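Local coordinates for Serine/threonine-protein kinase Tel1 (Chaetomium thermophilum, PDB 6SKY) that probably phosphorylates serine and threonine residues in [ST]-Q motifs at the expense of ATP, acting as a checkpoint kinase that senses DNA damage, at residues P1430-L1435 with K1467-F1472; R1661-G1666 with F1798-H1803; L1677-T1682 with E1718-P1723. One frame throughout, in Å; residues are numbered along the deposited sequence.

Interaction 1 (P1430-L1435 with K1467-F1472); sequences PLEMLL and KRTPSF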
loop_
_atom_site.group_PDB
_atom_site.type_symbol
_atom_site.label_atom_id
_atom_site.label_comp_id
_atom_site.label_asym_id
_atom_site.label_seq_id
_atom_site.Cartn_x
_atom_site.Cartn_y
_atom_site.Cartn_z
ATOM N N PRO A 1430 8.343 76.966 13.514
ATOM C CA PRO A 1430 7.308 77.935 13.112
ATOM C C PRO A 1430 7.131 78.039 11.610
ATOM O O PRO A 1430 6.005 78.208 11.130
ATOM C CB PRO A 1430 7.817 79.245 13.715
ATOM C CG PRO A 1430 8.568 78.830 14.887
ATOM C CD PRO A 1430 9.251 77.555 14.515
ATOM N N LEU A 1431 8.221 77.936 10.852
ATOM C CA LEU A 1431 8.128 77.934 9.398
ATOM C C LEU A 1431 7.256 76.787 8.910
ATOM O O LEU A 1431 6.338 76.985 8.104
ATOM C CB LEU A 1431 9.527 77.838 8.799
ATOM C CG LEU A 1431 9.638 77.783 7.281
ATOM C CD1 LEU A 1431 9.028 79.022 6.682
ATOM C CD2 LEU A 1431 11.086 77.647 6.873
ATOM N N GLU A 1432 7.543 75.574 9.386
ATOM C CA GLU A 1432 6.783 74.404 8.973
ATOM C C GLU A 1432 5.321 74.533 9.357
ATOM O O GLU A 1432 4.431 74.220 8.559
ATOM C CB GLU A 1432 7.384 73.153 9.603
ATOM C CG GLU A 1432 8.861 72.983 9.357
ATOM C CD GLU A 1432 9.445 71.833 10.147
ATOM O OE1 GLU A 1432 8.700 71.197 10.921
ATOM O OE2 GLU A 1432 10.652 71.559 9.998
ATOM N N MET A 1433 5.054 74.992 10.577
ATOM C CA MET A 1433 3.678 75.149 11.023
ATOM C C MET A 1433 2.931 76.150 10.155
ATOM O O MET A 1433 1.795 75.899 9.737
ATOM C CB MET A 1433 3.649 75.588 12.481
ATOM C CG MET A 1433 2.281 76.015 12.937
ATOM S SD MET A 1433 2.294 77.528 13.894
ATOM C CE MET A 1433 0.544 77.867 13.968
ATOM N N LEU A 1434 3.561 77.290 9.862
ATOM C CA LEU A 1434 2.896 78.325 9.081
ATOM C C LEU A 1434 2.615 77.851 7.665
ATOM O O LEU A 1434 1.515 78.056 7.141
ATOM C CB LEU A 1434 3.744 79.594 9.068
ATOM C CG LEU A 1434 3.660 80.451 10.325
ATOM C CD1 LEU A 1434 4.673 81.565 10.280
ATOM C CD2 LEU A 1434 2.263 81.009 10.468
ATOM N N LEU A 1435 3.601 77.226 7.022
ATOM C CA LEU A 1435 3.378 76.702 5.680
ATOM C C LEU A 1435 2.239 75.691 5.673
ATOM O O LEU A 1435 1.286 75.808 4.887
ATOM C CB LEU A 1435 4.661 76.073 5.149
ATOM C CG LEU A 1435 5.822 77.018 4.858
ATOM C CD1 LEU A 1435 7.045 76.249 4.429
ATOM C CD2 LEU A 1435 5.429 78.000 3.791
ATOM N N LYS A 1467 16.775 73.812 3.038
ATOM C CA LYS A 1467 17.829 72.946 2.539
ATOM C C LYS A 1467 18.381 72.016 3.609
ATOM O O LYS A 1467 19.133 71.094 3.279
ATOM C CB LYS A 1467 18.951 73.792 1.942
ATOM C CG LYS A 1467 18.473 74.686 0.823
ATOM C CD LYS A 1467 19.401 75.862 0.605
ATOM C CE LYS A 1467 18.765 76.877 -0.332
ATOM N NZ LYS A 1467 19.531 78.148 -0.395
ATOM N N ARG A 1468 18.031 72.232 4.873
ATOM C CA ARG A 1468 18.396 71.316 5.941
ATOM C C ARG A 1468 17.298 70.315 6.254
ATOM O O ARG A 1468 17.523 69.398 7.047
ATOM C CB ARG A 1468 18.741 72.088 7.217
ATOM C CG ARG A 1468 19.748 73.196 7.031
ATOM C CD ARG A 1468 19.762 74.101 8.243
ATOM N NE ARG A 1468 20.517 75.326 8.004
ATOM C CZ ARG A 1468 20.541 76.358 8.841
ATOM N NH1 ARG A 1468 21.255 77.437 8.548
ATOM N NH2 ARG A 1468 19.848 76.314 9.971
ATOM N N THR A 1469 16.120 70.473 5.657
ATOM C CA THR A 1469 14.969 69.615 5.930
ATOM C C THR A 1469 14.313 69.246 4.609
ATOM O O THR A 1469 13.213 69.708 4.290
ATOM C CB THR A 1469 13.979 70.317 6.859
ATOM O OG1 THR A 1469 14.700 71.073 7.837
ATOM C CG2 THR A 1469 13.114 69.301 7.575
ATOM N N PRO A 1470 14.970 68.407 3.806
ATOM C CA PRO A 1470 14.369 68.008 2.530
ATOM C C PRO A 1470 13.190 67.078 2.691
ATOM O O PRO A 1470 12.332 67.033 1.803
ATOM C CB PRO A 1470 15.526 67.316 1.807
ATOM C CG PRO A 1470 16.329 66.744 2.902
ATOM C CD PRO A 1470 16.246 67.716 4.047
ATOM N N SER A 1471 13.117 66.335 3.795
ATOM C CA SER A 1471 11.996 65.431 4.008
ATOM C C SER A 1471 10.702 66.191 4.254
ATOM O O SER A 1471 9.628 65.717 3.873
ATOM C CB SER A 1471 12.296 64.500 5.177
ATOM O OG SER A 1471 13.550 63.871 5.002
ATOM N N PHE A 1472 10.778 67.359 4.894
ATOM C CA PHE A 1472 9.592 68.196 5.029
ATOM C C PHE A 1472 9.202 68.802 3.692
ATOM O O PHE A 1472 8.015 68.860 3.351
ATOM C CB PHE A 1472 9.831 69.303 6.053
ATOM C CG PHE A 1472 8.844 70.428 5.960
ATOM C CD1 PHE A 1472 7.615 70.340 6.584
ATOM C CD2 PHE A 1472 9.141 71.569 5.244
ATOM C CE1 PHE A 1472 6.705 71.364 6.492
ATOM C CE2 PHE A 1472 8.234 72.592 5.150
ATOM C CZ PHE A 1472 7.016 72.490 5.774
#
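The Phe1472 ring lies under the aliphatic part of Glu1432, and this CH-pi contact is the main event between helix 1429-1441 and the start of the helix that follows Thr1469. Glu1432 CG sits over the middle of one ring face, 3.9 Å from the centroid and only 9° off the ring normal. Beside it, Glu1432 CB comes to 3.7 Å from Phe1472 CE1, and Glu1432 CA is equally near CZ, so backbone and side chain of one residue together roof the ring. Phe1472 reaches this place because its CG is anti to the backbone N (chi1 163°), which swings the ring out from its own helix towards the other. Beyond CG the glutamate runs extended, and its carboxylate is tilted just 16° from the ring plane.

The purely apolar contact is made by Leu1435, one turn further along the same helix. Its CD1 meets the ring at the edge, in the ring plane, 3.9 Å from Phe1472 CE2. With an alanine in place of Phe1472, the Glu1432 methylenes and Leu1435 CD1 would probably lose the surface they pack on, and a gap would be likely to open between the helices.

The polar end of the glutamate is turned elsewhere: OE2 is hydrogen-bonded to the hydroxyl of Tyr1465, in the short helix 1463-1466, and merely brushes the methyl CG2 of Thr1469, 4.1 Å from OE2. Leu1458 and Ile1459 of helix 1448-1461 pack on Leu1435, while Leu1466 touches Phe1472.

This is packing between helices near the start of the modelled solenoid. A single glutamate serves two chemistries, its methylenes acting as a hydrophobic lid on the ring while the tyrosine bond is likely to steady the carboxylate at their end.

Interaction 2 (R1661-G1666 with F1798-H1803); sequences RRLSQG and FPFVVH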
loop_
_atom_site.group_PDB
_atom_site.type_symbol
_atom_site.label_atom_id
_atom_site.label_comp_id
_atom_site.label_asym_id
_atom_site.label_seq_id
_atom_site.Cartn_x
_atom_site.Cartn_y
_atom_site.Cartn_z
ATOM N N ARG A 1661 5.957 48.430 19.026
ATOM C CA ARG A 1661 7.413 48.412 19.022
ATOM C C ARG A 1661 7.996 49.398 18.031
ATOM O O ARG A 1661 9.131 49.842 18.207
ATOM C CB ARG A 1661 7.921 47.008 18.727
ATOM C CG ARG A 1661 7.707 46.094 19.895
ATOM C CD ARG A 1661 7.917 44.654 19.550
ATOM N NE ARG A 1661 7.540 43.816 20.680
ATOM C CZ ARG A 1661 7.577 42.493 20.671
ATOM N NH1 ARG A 1661 7.976 41.845 19.589
ATOM N NH2 ARG A 1661 7.214 41.820 21.748
ATOM N N ARG A 1662 7.246 49.748 16.992
ATOM C CA ARG A 1662 7.689 50.809 16.101
ATOM C C ARG A 1662 7.612 52.163 16.786
ATOM O O ARG A 1662 8.513 52.993 16.634
ATOM C CB ARG A 1662 6.847 50.805 14.832
ATOM C CG ARG A 1662 7.258 51.845 13.829
ATOM C CD ARG A 1662 6.260 51.936 12.702
ATOM N NE ARG A 1662 4.974 52.447 13.154
ATOM C CZ ARG A 1662 4.692 53.739 13.290
ATOM N NH1 ARG A 1662 5.612 54.651 13.015
ATOM N NH2 ARG A 1662 3.494 54.121 13.704
ATOM N N LEU A 1663 6.545 52.405 17.546
ATOM C CA LEU A 1663 6.394 53.675 18.245
ATOM C C LEU A 1663 7.420 53.816 19.360
ATOM O O LEU A 1663 8.241 54.736 19.355
ATOM C CB LEU A 1663 4.982 53.794 18.803
ATOM C CG LEU A 1663 3.882 53.857 17.760
ATOM C CD1 LEU A 1663 2.535 53.747 18.420
ATOM C CD2 LEU A 1663 3.994 55.150 17.014
ATOM N N SER A 1664 7.391 52.904 20.328
ATOM C CA SER A 1664 8.288 52.964 21.479
ATOM C C SER A 1664 9.663 52.435 21.081
ATOM O O SER A 1664 10.150 51.418 21.574
ATOM C CB SER A 1664 7.705 52.182 22.646
ATOM O OG SER A 1664 7.448 50.843 22.284
ATOM N N GLN A 1665 10.296 53.160 20.169
ATOM C CA GLN A 1665 11.603 52.796 19.647
ATOM C C GLN A 1665 12.644 53.817 20.088
ATOM O O GLN A 1665 12.321 54.946 20.465
ATOM C CB GLN A 1665 11.566 52.699 18.120
ATOM C CG GLN A 1665 12.668 51.855 17.520
ATOM C CD GLN A 1665 12.493 51.667 16.034
ATOM O OE1 GLN A 1665 11.373 51.637 15.529
ATOM N NE2 GLN A 1665 13.604 51.545 15.318
ATOM N N GLY A 1666 13.908 53.412 20.016
ATOM C CA GLY A 1666 14.995 54.233 20.509
ATOM C C GLY A 1666 15.406 53.871 21.921
ATOM O O GLY A 1666 16.576 53.565 22.172
ATOM N N PHE A 1798 -3.989 53.320 24.274
ATOM C CA PHE A 1798 -4.433 52.591 25.460
ATOM C C PHE A 1798 -3.332 51.802 26.161
ATOM O O PHE A 1798 -3.209 51.924 27.394
ATOM C CB PHE A 1798 -5.602 51.692 25.059
ATOM C CG PHE A 1798 -6.380 51.170 26.205
ATOM C CD1 PHE A 1798 -7.232 51.991 26.898
ATOM C CD2 PHE A 1798 -6.273 49.854 26.582
ATOM C CE1 PHE A 1798 -7.947 51.515 27.946
ATOM C CE2 PHE A 1798 -6.991 49.375 27.631
ATOM C CZ PHE A 1798 -7.828 50.206 28.314
ATOM N N PRO A 1799 -2.520 50.983 25.479
ATOM C CA PRO A 1799 -1.499 50.226 26.212
ATOM C C PRO A 1799 -0.492 51.101 26.923
ATOM O O PRO A 1799 -0.087 50.786 28.044
ATOM C CB PRO A 1799 -0.844 49.393 25.110
ATOM C CG PRO A 1799 -1.846 49.292 24.083
ATOM C CD PRO A 1799 -2.524 50.598 24.061
ATOM N N PHE A 1800 -0.071 52.196 26.298
ATOM C CA PHE A 1800 0.911 53.067 26.922
ATOM C C PHE A 1800 0.355 53.704 28.183
ATOM O O PHE A 1800 1.060 53.829 29.186
ATOM C CB PHE A 1800 1.356 54.135 25.935
ATOM C CG PHE A 1800 1.896 53.586 24.661
ATOM C CD1 PHE A 1800 2.985 52.753 24.661
ATOM C CD2 PHE A 1800 1.330 53.916 23.463
ATOM C CE1 PHE A 1800 3.481 52.255 23.496
ATOM C CE2 PHE A 1800 1.832 53.416 22.301
ATOM C CZ PHE A 1800 2.907 52.587 22.322
ATOM N N VAL A 1801 -0.914 54.096 28.157
ATOM C CA VAL A 1801 -1.525 54.698 29.333
ATOM C C VAL A 1801 -1.628 53.681 30.455
ATOM O O VAL A 1801 -1.279 53.967 31.608
ATOM C CB VAL A 1801 -2.901 55.283 28.978
ATOM C CG1 VAL A 1801 -3.572 55.821 30.207
ATOM C CG2 VAL A 1801 -2.755 56.370 27.954
ATOM N N VAL A 1802 -2.121 52.481 30.142
ATOM C CA VAL A 1802 -2.248 51.449 31.166
ATOM C C VAL A 1802 -0.896 51.155 31.796
ATOM O O VAL A 1802 -0.767 51.072 33.022
ATOM C CB VAL A 1802 -2.875 50.180 30.574
ATOM C CG1 VAL A 1802 -2.778 49.062 31.554
ATOM C CG2 VAL A 1802 -4.303 50.426 30.225
ATOM N N HIS A 1803 0.138 51.008 30.969
ATOM C CA HIS A 1803 1.456 50.706 31.504
ATOM C C HIS A 1803 1.989 51.846 32.356
ATOM O O HIS A 1803 2.572 51.605 33.413
ATOM C CB HIS A 1803 2.430 50.394 30.379
ATOM C CG HIS A 1803 3.845 50.254 30.837
ATOM N ND1 HIS A 1803 4.882 50.964 30.281
ATOM C CD2 HIS A 1803 4.392 49.494 31.810
ATOM C CE1 HIS A 1803 6.008 50.647 30.889
ATOM N NE2 HIS A 1803 5.737 49.755 31.821
#
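Leu1663 and Phe1800 meet almost at right angles. One methyl of the leucine, CD1, comes up to the edge of the phenylalanine ring near its plane, 4.0 Å from Phe1800 CE2 and hardly further from CZ. Ser1664 CB approaches the ring obliquely, 4.3 Å from Phe1800 CE1. The contact is small and apolar, with the ring of Phe1800 bridging from its helix to the last turn of another.

Behind this first shell, the backbone sets the two residues up. Leu1663 closes the helix 1657-1663, and Ser1664 is the centre of an inverse gamma turn just after it. Both point toward Phe1800, the first from the last helical residue and the second from the turn. The serine OG is hydrogen-bonded to the carbonyl O of Tyr1660, so its polar need is met within its own helix end. In Phe1800, CG lies anti to the carbonyl carbon (chi1 -56°), and the ring projects across to the helix end; Tyr1848 meets it edge-to-face.

Further out, helix 1670-1684 packs against both partners: Asn1676 and Leu1677 touch Leu1663, while Ser1670 and Leu1674 lie on Phe1800. Helix 1793-1808, which carries Phe1800, is flanked in turn by helix 1836-1849 and helix 1762-1771, placing the contact within an all-helical part of the fold.

Interaction 3 (L1677-T1682 with E1718-P1723); sequences LIKSLT and ESLPEP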
loop_
_atom_site.group_PDB
_atom_site.type_symbol
_atom_site.label_atom_id
_atom_site.label_comp_id
_atom_site.label_asym_id
_atom_site.label_seq_id
_atom_site.Cartn_x
_atom_site.Cartn_y
_atom_site.Cartn_z
ATOM N N LEU A 1677 3.061 59.265 19.434
ATOM C CA LEU A 1677 1.647 59.378 19.101
ATOM C C LEU A 1677 1.190 60.827 19.105
ATOM O O LEU A 1677 0.373 61.226 18.271
ATOM C CB LEU A 1677 0.809 58.563 20.074
ATOM C CG LEU A 1677 0.620 57.095 19.741
ATOM C CD1 LEU A 1677 -0.342 56.501 20.713
ATOM C CD2 LEU A 1677 0.102 56.961 18.349
ATOM N N ILE A 1678 1.699 61.628 20.035
ATOM C CA ILE A 1678 1.295 63.027 20.109
ATOM C C ILE A 1678 1.968 63.842 19.018
ATOM O O ILE A 1678 1.357 64.739 18.436
ATOM C CB ILE A 1678 1.598 63.587 21.506
ATOM C CG1 ILE A 1678 0.677 62.952 22.539
ATOM C CG2 ILE A 1678 1.429 65.074 21.527
ATOM C CD1 ILE A 1678 1.027 63.302 23.950
ATOM N N LYS A 1679 3.227 63.541 18.711
ATOM C CA LYS A 1679 3.927 64.254 17.655
ATOM C C LYS A 1679 3.277 64.021 16.304
ATOM O O LYS A 1679 3.188 64.942 15.487
ATOM C CB LYS A 1679 5.386 63.824 17.615
ATOM C CG LYS A 1679 6.171 64.461 16.508
ATOM C CD LYS A 1679 7.503 63.780 16.330
ATOM C CE LYS A 1679 7.323 62.363 15.845
ATOM N NZ LYS A 1679 8.622 61.662 15.714
ATOM N N SER A 1680 2.815 62.799 16.040
ATOM C CA SER A 1680 2.175 62.542 14.759
ATOM C C SER A 1680 0.891 63.334 14.577
ATOM O O SER A 1680 0.398 63.428 13.451
ATOM C CB SER A 1680 1.880 61.058 14.603
ATOM O OG SER A 1680 0.684 60.715 15.270
ATOM N N LEU A 1681 0.341 63.906 15.645
ATOM C CA LEU A 1681 -0.870 64.705 15.546
ATOM C C LEU A 1681 -0.604 66.127 15.085
ATOM O O LEU A 1681 -1.533 66.800 14.633
ATOM C CB LEU A 1681 -1.578 64.745 16.893
ATOM C CG LEU A 1681 -2.867 63.961 17.011
ATOM C CD1 LEU A 1681 -2.662 62.572 16.482
ATOM C CD2 LEU A 1681 -3.279 63.930 18.456
ATOM N N THR A 1682 0.634 66.605 15.199
ATOM C CA THR A 1682 0.940 67.958 14.758
ATOM C C THR A 1682 0.910 68.062 13.242
ATOM O O THR A 1682 0.445 69.065 12.693
ATOM C CB THR A 1682 2.302 68.389 15.291
ATOM O OG1 THR A 1682 3.298 67.461 14.860
ATOM C CG2 THR A 1682 2.291 68.428 16.792
ATOM N N GLU A 1718 14.679 61.841 21.839
ATOM C CA GLU A 1718 14.664 60.768 20.861
ATOM C C GLU A 1718 13.311 60.572 20.198
ATOM O O GLU A 1718 13.228 59.838 19.210
ATOM C CB GLU A 1718 15.107 59.455 21.512
ATOM C CG GLU A 1718 16.379 59.609 22.311
ATOM C CD GLU A 1718 17.115 58.308 22.500
ATOM O OE1 GLU A 1718 16.944 57.402 21.656
ATOM O OE2 GLU A 1718 17.866 58.195 23.492
ATOM N N SER A 1719 12.257 61.198 20.710
ATOM C CA SER A 1719 10.965 61.179 20.042
ATOM C C SER A 1719 10.728 62.389 19.155
ATOM O O SER A 1719 9.990 62.285 18.171
ATOM C CB SER A 1719 9.841 61.099 21.072
ATOM O OG SER A 1719 9.934 59.902 21.813
ATOM N N LEU A 1720 11.325 63.528 19.472
ATOM C CA LEU A 1720 11.040 64.737 18.729
ATOM C C LEU A 1720 12.265 65.201 17.954
ATOM O O LEU A 1720 13.390 65.103 18.455
ATOM C CB LEU A 1720 10.592 65.863 19.665
ATOM C CG LEU A 1720 9.470 65.560 20.653
ATOM C CD1 LEU A 1720 9.143 66.797 21.445
ATOM C CD2 LEU A 1720 8.238 65.044 19.948
ATOM N N PRO A 1721 12.085 65.695 16.734
ATOM C CA PRO A 1721 13.190 66.363 16.045
ATOM C C PRO A 1721 13.528 67.681 16.722
ATOM O O PRO A 1721 12.752 68.226 17.509
ATOM C CB PRO A 1721 12.649 66.582 14.630
ATOM C CG PRO A 1721 11.179 66.513 14.768
ATOM C CD PRO A 1721 10.902 65.554 15.874
ATOM N N GLU A 1722 14.714 68.191 16.407
ATOM C CA GLU A 1722 15.207 69.375 17.107
ATOM C C GLU A 1722 14.348 70.618 16.907
ATOM O O GLU A 1722 14.115 71.331 17.900
ATOM C CB GLU A 1722 16.655 69.656 16.696
ATOM C CG GLU A 1722 17.281 70.810 17.454
ATOM C CD GLU A 1722 18.627 71.202 16.892
ATOM O OE1 GLU A 1722 19.053 70.577 15.897
ATOM O OE2 GLU A 1722 19.256 72.134 17.437
ATOM N N PRO A 1723 13.869 70.956 15.704
ATOM C CA PRO A 1723 13.018 72.150 15.592
ATOM C C PRO A 1723 11.763 72.081 16.442
ATOM O O PRO A 1723 11.349 73.100 17.001
ATOM C CB PRO A 1723 12.695 72.206 14.093
ATOM C CG PRO A 1723 12.967 70.846 13.588
ATOM C CD PRO A 1723 14.123 70.362 14.383
#
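Lys1679 reaches across from the middle of helix 1670-1684 to the short link between helices 1710-1719 and 1722-1726, and each part of its side chain finds something there. CB starts against Leu1720, 3.9 Å from the methyl CD2, and CG stays close to the same methyl. With CG anti to the backbone N (chi1 177°), the chain is thrown outward from its helix towards the loop. Lys1679 CD touches Leu1720 CD2 and Pro1721 CD, the latter at 3.9 Å, and already lies 3.4 Å from Ser1719 O. At this point the chain bends (chi3 66°), and CE passes beside the same carbonyl oxygen. Lys1679 NZ then donates a hydrogen bond to Ser1719 O, 2.9 Å from Lys1679 NZ to Ser1719 O and almost straight in line with the carbonyl bond (169°).

The serine's own hydroxyl is engaged with Ala1715 O. Leu1724 and Leu1725 of helix 1722-1726 add to the apolar surroundings, touching Lys1679 and Leu1720 respectively.

Ser1719 ends its helix, where carbonyl groups have run out of partners from the next turn. A lysine ammonium laid on such an oxygen probably interacts favourably with the helix dipole, while its methylenes pack on leucine and proline.

From the N terminus, interaction 1 comes first: it closes a short, mainly helical loop between helix 1429-1441 and helix 1470-1487, and is complete before the others begin. Interaction 2 then opens at the end of helix 1657-1663 and closes much later, on helix 1793-1808. Within that long span interaction 3 closes a smaller, mostly helical loop of its own, from helix 1670-1684 to the link between helices 1710-1719 and 1722-1726. The last two touch: Leu1677 packs on both Leu1663 and Phe1800. Interaction 1 touches neither, its nearest atoms about 4 Å from interaction 3 and about 14 Å from interaction 2. All three join solenoid helices away from the nucleotide and magnesium sites.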